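Local coordinates for peptidase M16 inactive domain family protein (Pseudomonas fluorescens, PDB 3GWB), which is assigned to the M16 metallopeptidase family with putative hydrolase activity, but is probably a non-catalytic member of it, at residues A[60-65]-A[122-127]; A[163-168]-A[306-311]; A[247-252]-A[317-322]; A[252-257]-A[413-418]. All blocks are in the same frame, centred on the assembly; numbering follows the deposited sequence.

In the fold
Contact 1 lies in the N-terminal half of the chain, which holds a six-stranded sheet and its helices. Its two segments come before those of the other contacts. Contacts 3 and 4 lie in the C-terminal half, on the five-stranded sheet. They share Leu-252 and use two sides of strand 249-257, which runs between strands 311-319 and 414-419; their centres are about 15 Å apart. Contact 2 joins the loop after helix 147-160 to the loop before strand 311-319. It touches contact 4 through Arg-309 and Leu-257, while its centre is about 26 Å from that of contact 1. The segments of contacts 2, 3 and 4 alternate along the chain, tying distant sequence regions into one unit.

Contact 1 (A[60-65]-A[122-127]); sequences NAMLNE and PTFPAD
Met-62 and Phe-124 join helix 55-62 of the M16 fold to the loop that leads into helix 126-143. In active M16 peptidases the equivalent helix carries the zinc-binding HxxEH motif. Here Asn-60 and Ala-61 probably stand at the places of its last two residues, consistent with an inactive member. Met-62 is a selenomethionine. Met-62 CB meets the edge of the Phe-124 ring in the ring plane, 3.5 Å from Phe-124 CD1. Bends at chi2 (-79°) and chi3 (-65°) curl the chain back, and Met-62 CE comes to rest 3.6 Å from Pro-125 O. Pro-122 CB lies over one face of the same phenyl ring, offset toward the rim. Pro-122 CB also touches the backbone of the other segment, 3.8 Å from Leu-63 O. Pro-125, at the N-cap position, sets its CG 3.5 Å from Glu-65 O. No direct hydrogen bond crosses between the segments. A water bridges the backbones instead: it donates to Met-62 O at 2.6 Å and accepts from Phe-124 N at 2.9 Å. The carboxylate of Glu-65 turns to helix 126-143, with a salt bridge to Arg-131 and a hydrogen bond to Ser-128. Helix 181-191 covers Phe-124 through Leu-181 and Lys-185. This is helix-to-loop packing in the N-terminal alpha/beta half of an M16 protein.

Contact 2 (A[163-168]-A[306-311]); sequences HPYAHA and MQARGP
The side chains of Tyr-165 and Met-306 run antiparallel and overlap. The SE of Met-306, a selenomethionine, lies over one face of the tyrosine ring, 4.0 Å from the centroid and 13° off the normal. This is a Met-aromatic contact. Met-306 CE adds a CH-pi contact to the same face and approaches Tyr-165 CD2 at 3.6 Å. The imidazole of His-163 lies toward the rim of the opposite face. Tyr-165 CG sits anti to its own carbonyl carbon (chi1 -70°), which sends the phenol across to segment 306-311. There Ala-308 N donates to Tyr-165 OH at 3.0 Å, nearly straight at 164°. Ala-308 CB packs 3.6 Å from Tyr-165 CE2. The tyrosine belongs to a type I turn, closed by Ala-166 N to His-163 O at 2.9 Å. The turn follows helix 147-160, and its partner is the loop of the beta hairpin formed by strands 299-303 and 311-319. A leucine in place of Tyr-165 would probably leave Ala-308 N without its acceptor and Met-306 SE without an aromatic face. Arg-309 O faces the edge of the ring and accepts a hydrogen bond from Tyr-160 OH. Asp-93 OD2 accepts a hydrogen bond from Gln-307 N.

Contact 3 (A[247-252]-A[317-322]); sequences SSQTSL and QTRAEM
Thr-250 and Thr-318 form a hydrogen-bonded antiparallel pair. Thr-250 N donates to Thr-318 O at 2.6 Å, nearly along the C=O axis, and Thr-318 N returns a bond to Thr-250 O at 3.0 Å. A third bond comes from the side chain. Thr-250 OG1 lies between its backbone N and carbonyl carbon (chi1 51°), and from there it reaches Thr-318 O at 3.2 Å. It approaches from above the carbonyl plane. With Thr-250 N, it makes two donors on Thr-318 O. Gln-317 CA adds a CA-H...O contact to Thr-250 O at 3.3 Å. The same torsion sets Thr-250 CG2 tightly against Ala-320 CA, 3.3 Å away. Further out, the side chains of Gln-249 and Gln-317 are roughly perpendicular, their amide planes 55° apart. Gln-249 CB lies 3.7 Å from Gln-317 CG. An alanine in place of Gln-249 would take away everything beyond CB, and would probably leave Gln-317 without the chain that crosses it and freer to turn. Gln-145 of the second subunit packs on Gln-249, and Tyr-142 of that subunit on Gln-317, so these glutamines lie at the dimer contact. Thr-250 and Thr-318 face helix 323-340 through Ser-323. On the other face, Ser-251 touches Ala-151 of helix 147-160. The pair thus lies within the sheet of the C-terminal half, with strand 414-419 next to strand 249-257.

Contact 4 (A[252-257]-A[413-418]); sequences LMLAQL and MVIVSA
Met-253 pairs with Val-416 and Ala-255 with Val-414, the two hydrogen-bonded pairs of an antiparallel strand pair in the C-terminal alpha/beta half of the M16 fold. Four backbone bonds join them. Val-414 N to Ala-255 O is the shortest at 2.6 Å, and Val-416 N to Met-253 O is 2.9 Å. Both are close to straight. The return bonds from Met-253 N and Ala-255 N are more bent. Weaker CA-H...O contacts fill the non-hydrogen-bonded positions, with Ile-415 CA 3.5 Å from Met-253 O.

Apolar packing is sorted by face. Leu-254 and Ile-415 extend together from the same face, with Leu-254 CG 4.0 Å from Ile-415 CG1. Helix 323-340 covers them with Gln-331. Met-253, Val-414 and Val-416 are on the other face, where Leu-155 of helix 147-160 meets all three.

At one end of the pair is Met-413, a selenomethionine. Its bend at chi2 (-72°) folds the chain across strand 252-257. Met-413 SE comes 3.3 Å from Ala-255 N, and Met-413 CE packs 3.7 Å from Leu-254 CB. Gln-256 runs roughly perpendicular to Met-413; its NE2 is hydrogen-bonded to Asn-409 O. At the far end Ser-417 OG is hydrogen-bonded to His-242 ND1, and Ser-417 CB touches Leu-252 CD2 at 3.9 Å.

Contact 1 (A[60-65]-A[122-127])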
# COMPACT_ATOMS: atom_id res chain seq x y z
N ASN A 60 -1.74 18.61 -3.81
CA ASN A 60 -1.53 17.46 -4.68
C ASN A 60 -2.56 16.36 -4.46
O ASN A 60 -2.95 15.67 -5.40
CB ASN A 60 -0.12 16.90 -4.47
CG ASN A 60 0.18 15.74 -5.40
OD1 ASN A 60 -0.03 14.58 -5.05
ND2 ASN A 60 0.65 16.05 -6.60
N ALA A 61 -3.02 16.21 -3.23
CA ALA A 61 -4.00 15.19 -2.90
C ALA A 61 -5.39 15.58 -3.38
O ALA A 61 -6.21 14.71 -3.66
CB ALA A 61 -4.03 14.96 -1.39
N MSE A 62 -5.65 16.88 -3.47
CA MSE A 62 -6.96 17.37 -3.89
C MSE A 62 -7.19 17.46 -5.40
O MSE A 62 -8.31 17.73 -5.84
CB MSE A 62 -7.21 18.74 -3.25
CG MSE A 62 -7.38 18.73 -1.72
SE MSE A 62 -9.03 18.20 -1.21
CE MSE A 62 -10.01 19.57 -1.89
N LEU A 63 -6.15 17.24 -6.19
CA LEU A 63 -6.26 17.34 -7.65
C LEU A 63 -7.41 16.54 -8.24
O LEU A 63 -8.26 17.09 -8.94
CB LEU A 63 -4.95 16.91 -8.32
CG LEU A 63 -3.69 17.70 -7.96
CD1 LEU A 63 -2.50 17.12 -8.71
CD2 LEU A 63 -3.87 19.17 -8.31
N ASN A 64 -7.45 15.24 -7.95
CA ASN A 64 -8.50 14.39 -8.50
C ASN A 64 -9.74 14.26 -7.62
O ASN A 64 -10.49 13.30 -7.75
CB ASN A 64 -7.94 13.00 -8.81
CG ASN A 64 -7.73 12.17 -7.57
OD1 ASN A 64 -7.46 12.71 -6.49
ND2 ASN A 64 -7.84 10.86 -7.70
N GLU A 65 -9.95 15.23 -6.73
CA GLU A 65 -11.11 15.23 -5.86
C GLU A 65 -12.29 15.93 -6.53
O GLU A 65 -13.41 15.90 -6.01
CB GLU A 65 -10.81 15.93 -4.53
CG GLU A 65 -9.97 15.12 -3.57
CD GLU A 65 -10.63 13.81 -3.18
OE1 GLU A 65 -11.86 13.78 -2.93
OE2 GLU A 65 -9.91 12.79 -3.10
N PRO A 122 -8.38 21.91 -11.16
CA PRO A 122 -9.07 21.27 -10.04
C PRO A 122 -10.01 22.28 -9.36
O PRO A 122 -9.73 23.48 -9.35
CB PRO A 122 -7.92 20.85 -9.13
CG PRO A 122 -6.92 21.94 -9.36
CD PRO A 122 -6.94 22.10 -10.86
N THR A 123 -11.12 21.79 -8.81
CA THR A 123 -12.09 22.67 -8.15
C THR A 123 -12.00 22.70 -6.63
O THR A 123 -12.65 23.53 -5.98
CB THR A 123 -13.53 22.29 -8.52
OG1 THR A 123 -13.74 20.90 -8.22
CG2 THR A 123 -13.78 22.54 -10.00
N PHE A 124 -11.20 21.81 -6.06
CA PHE A 124 -11.01 21.72 -4.61
C PHE A 124 -12.35 21.79 -3.86
O PHE A 124 -12.66 22.80 -3.22
CB PHE A 124 -10.10 22.85 -4.12
CG PHE A 124 -8.78 22.92 -4.83
CD1 PHE A 124 -7.81 21.93 -4.63
CD2 PHE A 124 -8.49 23.96 -5.71
CE1 PHE A 124 -6.58 21.99 -5.29
CE2 PHE A 124 -7.27 24.03 -6.37
CZ PHE A 124 -6.31 23.04 -6.16
N PRO A 125 -13.15 20.72 -3.94
CA PRO A 125 -14.45 20.68 -3.26
C PRO A 125 -14.30 20.78 -1.75
O PRO A 125 -13.44 20.13 -1.15
CB PRO A 125 -15.04 19.34 -3.69
CG PRO A 125 -14.38 19.08 -5.01
CD PRO A 125 -12.96 19.51 -4.76
N ALA A 126 -15.16 21.58 -1.13
CA ALA A 126 -15.13 21.79 0.31
C ALA A 126 -15.28 20.52 1.13
O ALA A 126 -14.62 20.35 2.15
CB ALA A 126 -16.22 22.80 0.70
N ASP A 127 -16.14 19.61 0.68
CA ASP A 127 -16.36 18.37 1.41
C ASP A 127 -15.17 17.41 1.31
O ASP A 127 -14.98 16.55 2.17
CB ASP A 127 -17.64 17.69 0.92
CG ASP A 127 -17.52 17.19 -0.51
OD1 ASP A 127 -16.97 17.91 -1.37
OD2 ASP A 127 -17.98 16.06 -0.77
O HOH W 1 -10.13 19.25 -6.90

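Contact 2 (A[163-168]-A[306-311])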
# COMPACT_ATOMS: atom_id res chain seq x y z
N HIS A 163 16.03 24.88 7.23
CA HIS A 163 15.98 24.61 5.81
C HIS A 163 14.62 24.01 5.45
O HIS A 163 14.05 23.24 6.23
CB HIS A 163 17.09 23.64 5.43
CG HIS A 163 17.17 23.36 3.96
ND1 HIS A 163 17.89 24.15 3.10
CD2 HIS A 163 16.59 22.40 3.21
CE1 HIS A 163 17.75 23.69 1.87
NE2 HIS A 163 16.97 22.62 1.91
N PRO A 164 14.07 24.35 4.27
CA PRO A 164 12.77 23.84 3.81
C PRO A 164 12.59 22.32 3.81
O PRO A 164 11.46 21.84 3.79
CB PRO A 164 12.65 24.44 2.40
CG PRO A 164 13.33 25.76 2.57
CD PRO A 164 14.57 25.39 3.35
N TYR A 165 13.69 21.55 3.84
CA TYR A 165 13.58 20.09 3.86
C TYR A 165 13.37 19.56 5.28
O TYR A 165 13.00 18.40 5.46
CB TYR A 165 14.84 19.41 3.31
CG TYR A 165 15.08 19.55 1.82
CD1 TYR A 165 14.06 19.93 0.94
CD2 TYR A 165 16.33 19.27 1.28
CE1 TYR A 165 14.29 20.02 -0.44
CE2 TYR A 165 16.58 19.35 -0.08
CZ TYR A 165 15.56 19.73 -0.93
OH TYR A 165 15.83 19.82 -2.28
N ALA A 166 13.62 20.40 6.28
CA ALA A 166 13.49 19.98 7.67
C ALA A 166 12.09 19.52 8.11
O ALA A 166 11.95 18.46 8.71
CB ALA A 166 13.97 21.10 8.58
N HIS A 167 11.07 20.31 7.82
CA HIS A 167 9.71 19.99 8.26
C HIS A 167 9.05 18.85 7.49
O HIS A 167 9.34 18.61 6.32
CB HIS A 167 8.83 21.24 8.20
CG HIS A 167 8.47 21.65 6.81
ND1 HIS A 167 7.30 21.27 6.20
CD2 HIS A 167 9.14 22.40 5.90
CE1 HIS A 167 7.26 21.76 4.97
NE2 HIS A 167 8.37 22.44 4.76
N ALA A 168 8.15 18.14 8.17
CA ALA A 168 7.44 17.03 7.57
C ALA A 168 6.57 17.51 6.42
O ALA A 168 5.90 18.53 6.53
CB ALA A 168 6.58 16.34 8.62
N MSE A 306 18.45 15.07 -3.58
CA MSE A 306 17.38 15.97 -3.97
C MSE A 306 17.98 17.19 -4.65
O MSE A 306 19.19 17.21 -4.91
CB MSE A 306 16.59 16.40 -2.73
CG MSE A 306 15.95 15.23 -1.99
SE MSE A 306 14.87 15.77 -0.65
CE MSE A 306 15.98 15.75 0.70
N GLN A 307 17.15 18.18 -4.96
CA GLN A 307 17.63 19.39 -5.62
C GLN A 307 18.80 19.93 -4.81
O GLN A 307 19.84 20.27 -5.36
CB GLN A 307 16.51 20.43 -5.70
CG GLN A 307 16.80 21.58 -6.66
CD GLN A 307 15.60 22.52 -6.79
OE1 GLN A 307 15.27 23.25 -5.86
NE2 GLN A 307 14.95 22.49 -7.95
N ALA A 308 18.60 20.02 -3.50
CA ALA A 308 19.66 20.47 -2.61
C ALA A 308 20.20 19.19 -1.99
O ALA A 308 19.66 18.11 -2.25
CB ALA A 308 19.10 21.39 -1.54
N ARG A 309 21.25 19.29 -1.18
CA ARG A 309 21.82 18.10 -0.57
C ARG A 309 20.79 17.30 0.21
O ARG A 309 20.20 17.78 1.20
CB ARG A 309 22.98 18.47 0.35
CG ARG A 309 24.23 18.90 -0.40
CD ARG A 309 25.34 19.25 0.57
NE ARG A 309 25.94 18.08 1.19
CZ ARG A 309 26.76 18.14 2.24
NH1 ARG A 309 27.06 19.31 2.78
NH2 ARG A 309 27.30 17.04 2.74
N GLY A 310 20.56 16.07 -0.24
CA GLY A 310 19.62 15.19 0.42
C GLY A 310 20.36 14.48 1.53
O GLY A 310 21.58 14.58 1.61
N PRO A 311 19.66 13.74 2.39
CA PRO A 311 20.38 13.06 3.46
C PRO A 311 20.93 11.67 3.14
O PRO A 311 20.52 11.02 2.18
CB PRO A 311 19.34 13.01 4.56
CG PRO A 311 18.10 12.68 3.76
CD PRO A 311 18.20 13.61 2.57

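Contact 3 (A[247-252]-A[317-322])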
# COMPACT_ATOMS: atom_id res chain seq x y z
N SER A 247 8.07 1.65 24.74
CA SER A 247 7.83 0.46 23.91
C SER A 247 9.02 -0.53 24.05
O SER A 247 10.01 -0.19 24.68
CB SER A 247 7.60 0.87 22.46
OG SER A 247 8.79 1.39 21.92
N SER A 248 8.92 -1.71 23.43
CA SER A 248 9.89 -2.82 23.59
C SER A 248 11.12 -2.98 22.71
O SER A 248 12.07 -3.77 23.04
CB SER A 248 9.15 -4.13 23.56
OG SER A 248 10.04 -5.18 23.21
N GLN A 249 11.13 -2.33 21.56
CA GLN A 249 12.29 -2.45 20.67
C GLN A 249 12.87 -1.05 20.63
O GLN A 249 12.25 -0.12 21.11
CB GLN A 249 11.84 -2.91 19.30
CG GLN A 249 11.32 -4.36 19.31
CD GLN A 249 12.35 -5.29 18.79
OE1 GLN A 249 12.51 -6.42 19.27
NE2 GLN A 249 13.07 -4.83 17.80
N THR A 250 14.07 -0.89 20.10
CA THR A 250 14.60 0.46 19.99
C THR A 250 14.93 0.79 18.56
O THR A 250 15.56 0.01 17.85
CB THR A 250 15.87 0.69 20.86
OG1 THR A 250 16.84 -0.33 20.59
CG2 THR A 250 15.54 0.72 22.34
N SER A 251 14.49 1.96 18.12
CA SER A 251 14.73 2.42 16.77
C SER A 251 15.99 3.27 16.74
O SER A 251 16.13 4.21 17.52
CB SER A 251 13.54 3.25 16.28
OG SER A 251 13.91 4.06 15.17
N LEU A 252 16.91 2.92 15.84
CA LEU A 252 18.18 3.62 15.70
C LEU A 252 18.29 4.26 14.32
O LEU A 252 18.08 3.60 13.30
CB LEU A 252 19.34 2.65 15.88
CG LEU A 252 19.52 1.92 17.21
CD1 LEU A 252 20.57 0.83 17.04
CD2 LEU A 252 19.92 2.91 18.30
N GLN A 317 16.21 -1.48 13.77
CA GLN A 317 15.48 -1.67 15.02
C GLN A 317 16.09 -2.89 15.71
O GLN A 317 16.42 -3.87 15.06
CB GLN A 317 13.99 -1.90 14.73
CG GLN A 317 13.12 -2.11 15.94
CD GLN A 317 11.63 -2.12 15.60
OE1 GLN A 317 11.09 -1.11 15.13
NE2 GLN A 317 10.97 -3.25 15.82
N THR A 318 16.25 -2.81 17.03
CA THR A 318 16.83 -3.91 17.79
C THR A 318 16.19 -3.96 19.17
O THR A 318 15.44 -3.06 19.55
CB THR A 318 18.35 -3.71 18.00
OG1 THR A 318 18.58 -2.49 18.71
CG2 THR A 318 19.08 -3.67 16.67
N ARG A 319 16.49 -5.02 19.92
CA ARG A 319 15.96 -5.16 21.26
C ARG A 319 16.54 -4.00 22.07
O ARG A 319 17.71 -3.66 21.92
CB ARG A 319 16.41 -6.49 21.87
CG ARG A 319 16.18 -7.69 20.98
CD ARG A 319 16.47 -9.00 21.70
NE ARG A 319 15.39 -9.37 22.61
CZ ARG A 319 14.16 -9.70 22.21
NH1 ARG A 319 13.86 -9.70 20.92
NH2 ARG A 319 13.23 -10.02 23.10
N ALA A 320 15.70 -3.39 22.91
CA ALA A 320 16.11 -2.25 23.72
C ALA A 320 17.40 -2.50 24.50
O ALA A 320 18.26 -1.61 24.60
CB ALA A 320 14.98 -1.88 24.69
N GLU A 321 17.53 -3.69 25.06
CA GLU A 321 18.71 -4.04 25.85
C GLU A 321 19.97 -4.23 25.01
O GLU A 321 21.07 -4.34 25.55
CB GLU A 321 18.44 -5.32 26.65
CG GLU A 321 17.81 -6.43 25.84
CD GLU A 321 17.80 -7.76 26.58
OE1 GLU A 321 17.43 -7.77 27.78
OE2 GLU A 321 18.15 -8.79 25.97
N MSE A 322 19.82 -4.26 23.69
CA MSE A 322 20.97 -4.43 22.81
C MSE A 322 21.30 -3.16 22.01
O MSE A 322 22.31 -3.11 21.31
CB MSE A 322 20.72 -5.58 21.83
CG MSE A 322 20.47 -6.93 22.48
SE MSE A 322 21.92 -7.64 23.31
CE MSE A 322 21.69 -7.05 24.95

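Contact 4 (A[252-257]-A[413-418])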
# COMPACT_ATOMS: atom_id res chain seq x y z
N LEU A 252 16.91 2.92 15.84
CA LEU A 252 18.18 3.62 15.70
C LEU A 252 18.29 4.26 14.32
O LEU A 252 18.08 3.60 13.30
CB LEU A 252 19.34 2.65 15.88
CG LEU A 252 19.52 1.92 17.21
CD1 LEU A 252 20.57 0.83 17.04
CD2 LEU A 252 19.92 2.91 18.30
N MSE A 253 18.64 5.54 14.28
CA MSE A 253 18.79 6.24 13.01
C MSE A 253 20.04 7.11 13.06
O MSE A 253 20.25 7.87 14.00
CB MSE A 253 17.57 7.12 12.74
CG MSE A 253 16.26 6.36 12.70
SE MSE A 253 14.96 7.42 12.07
CE MSE A 253 15.39 7.49 10.36
N LEU A 254 20.88 6.97 12.04
CA LEU A 254 22.10 7.75 11.93
C LEU A 254 22.04 8.45 10.59
O LEU A 254 21.54 7.89 9.62
CB LEU A 254 23.34 6.86 11.98
CG LEU A 254 23.54 5.96 13.21
CD1 LEU A 254 22.61 4.76 13.11
CD2 LEU A 254 24.99 5.49 13.27
N ALA A 255 22.55 9.68 10.53
CA ALA A 255 22.50 10.41 9.28
C ALA A 255 23.39 11.64 9.27
O ALA A 255 23.88 12.09 10.30
CB ALA A 255 21.06 10.83 8.99
N GLN A 256 23.58 12.17 8.06
CA GLN A 256 24.35 13.37 7.81
C GLN A 256 23.98 13.77 6.41
O GLN A 256 23.30 13.01 5.71
CB GLN A 256 25.86 13.10 7.92
CG GLN A 256 26.39 11.95 7.08
CD GLN A 256 27.89 11.77 7.27
OE1 GLN A 256 28.70 12.47 6.66
NE2 GLN A 256 28.26 10.84 8.15
N LEU A 257 24.39 14.96 5.99
CA LEU A 257 24.06 15.42 4.65
C LEU A 257 24.72 14.56 3.59
O LEU A 257 25.92 14.28 3.67
CB LEU A 257 24.48 16.88 4.47
CG LEU A 257 23.72 17.90 5.32
CD1 LEU A 257 24.22 19.31 4.99
CD2 LEU A 257 22.23 17.78 5.05
N MSE A 413 28.15 12.48 11.75
CA MSE A 413 26.88 11.80 11.97
C MSE A 413 26.01 12.38 13.08
O MSE A 413 26.50 12.74 14.16
CB MSE A 413 27.11 10.31 12.25
CG MSE A 413 27.29 9.46 10.99
SE MSE A 413 25.76 9.22 10.04
CE MSE A 413 26.00 7.54 9.46
N VAL A 414 24.73 12.48 12.76
CA VAL A 414 23.72 12.97 13.69
C VAL A 414 22.94 11.71 14.03
O VAL A 414 22.44 11.02 13.13
CB VAL A 414 22.78 13.98 13.02
CG1 VAL A 414 21.69 14.41 14.00
CG2 VAL A 414 23.57 15.18 12.54
N ILE A 415 22.85 11.39 15.31
CA ILE A 415 22.16 10.18 15.71
C ILE A 415 20.93 10.44 16.56
O ILE A 415 20.93 11.27 17.46
CB ILE A 415 23.13 9.27 16.47
CG1 ILE A 415 24.38 9.06 15.62
CG2 ILE A 415 22.46 7.95 16.80
CD1 ILE A 415 25.52 8.42 16.37
N VAL A 416 19.86 9.70 16.26
CA VAL A 416 18.62 9.84 16.99
C VAL A 416 18.02 8.46 17.22
O VAL A 416 17.77 7.71 16.27
CB VAL A 416 17.60 10.71 16.22
CG1 VAL A 416 16.30 10.79 17.00
CG2 VAL A 416 18.18 12.09 15.98
N SER A 417 17.78 8.13 18.48
CA SER A 417 17.19 6.86 18.84
C SER A 417 15.88 7.10 19.57
O SER A 417 15.70 8.11 20.24
CB SER A 417 18.14 6.07 19.75
OG SER A 417 18.45 6.81 20.91
N ALA A 418 14.95 6.16 19.43
CA ALA A 418 13.66 6.25 20.09
C ALA A 418 13.38 4.90 20.71
O ALA A 418 13.31 3.88 20.00
CB ALA A 418 12.56 6.61 19.09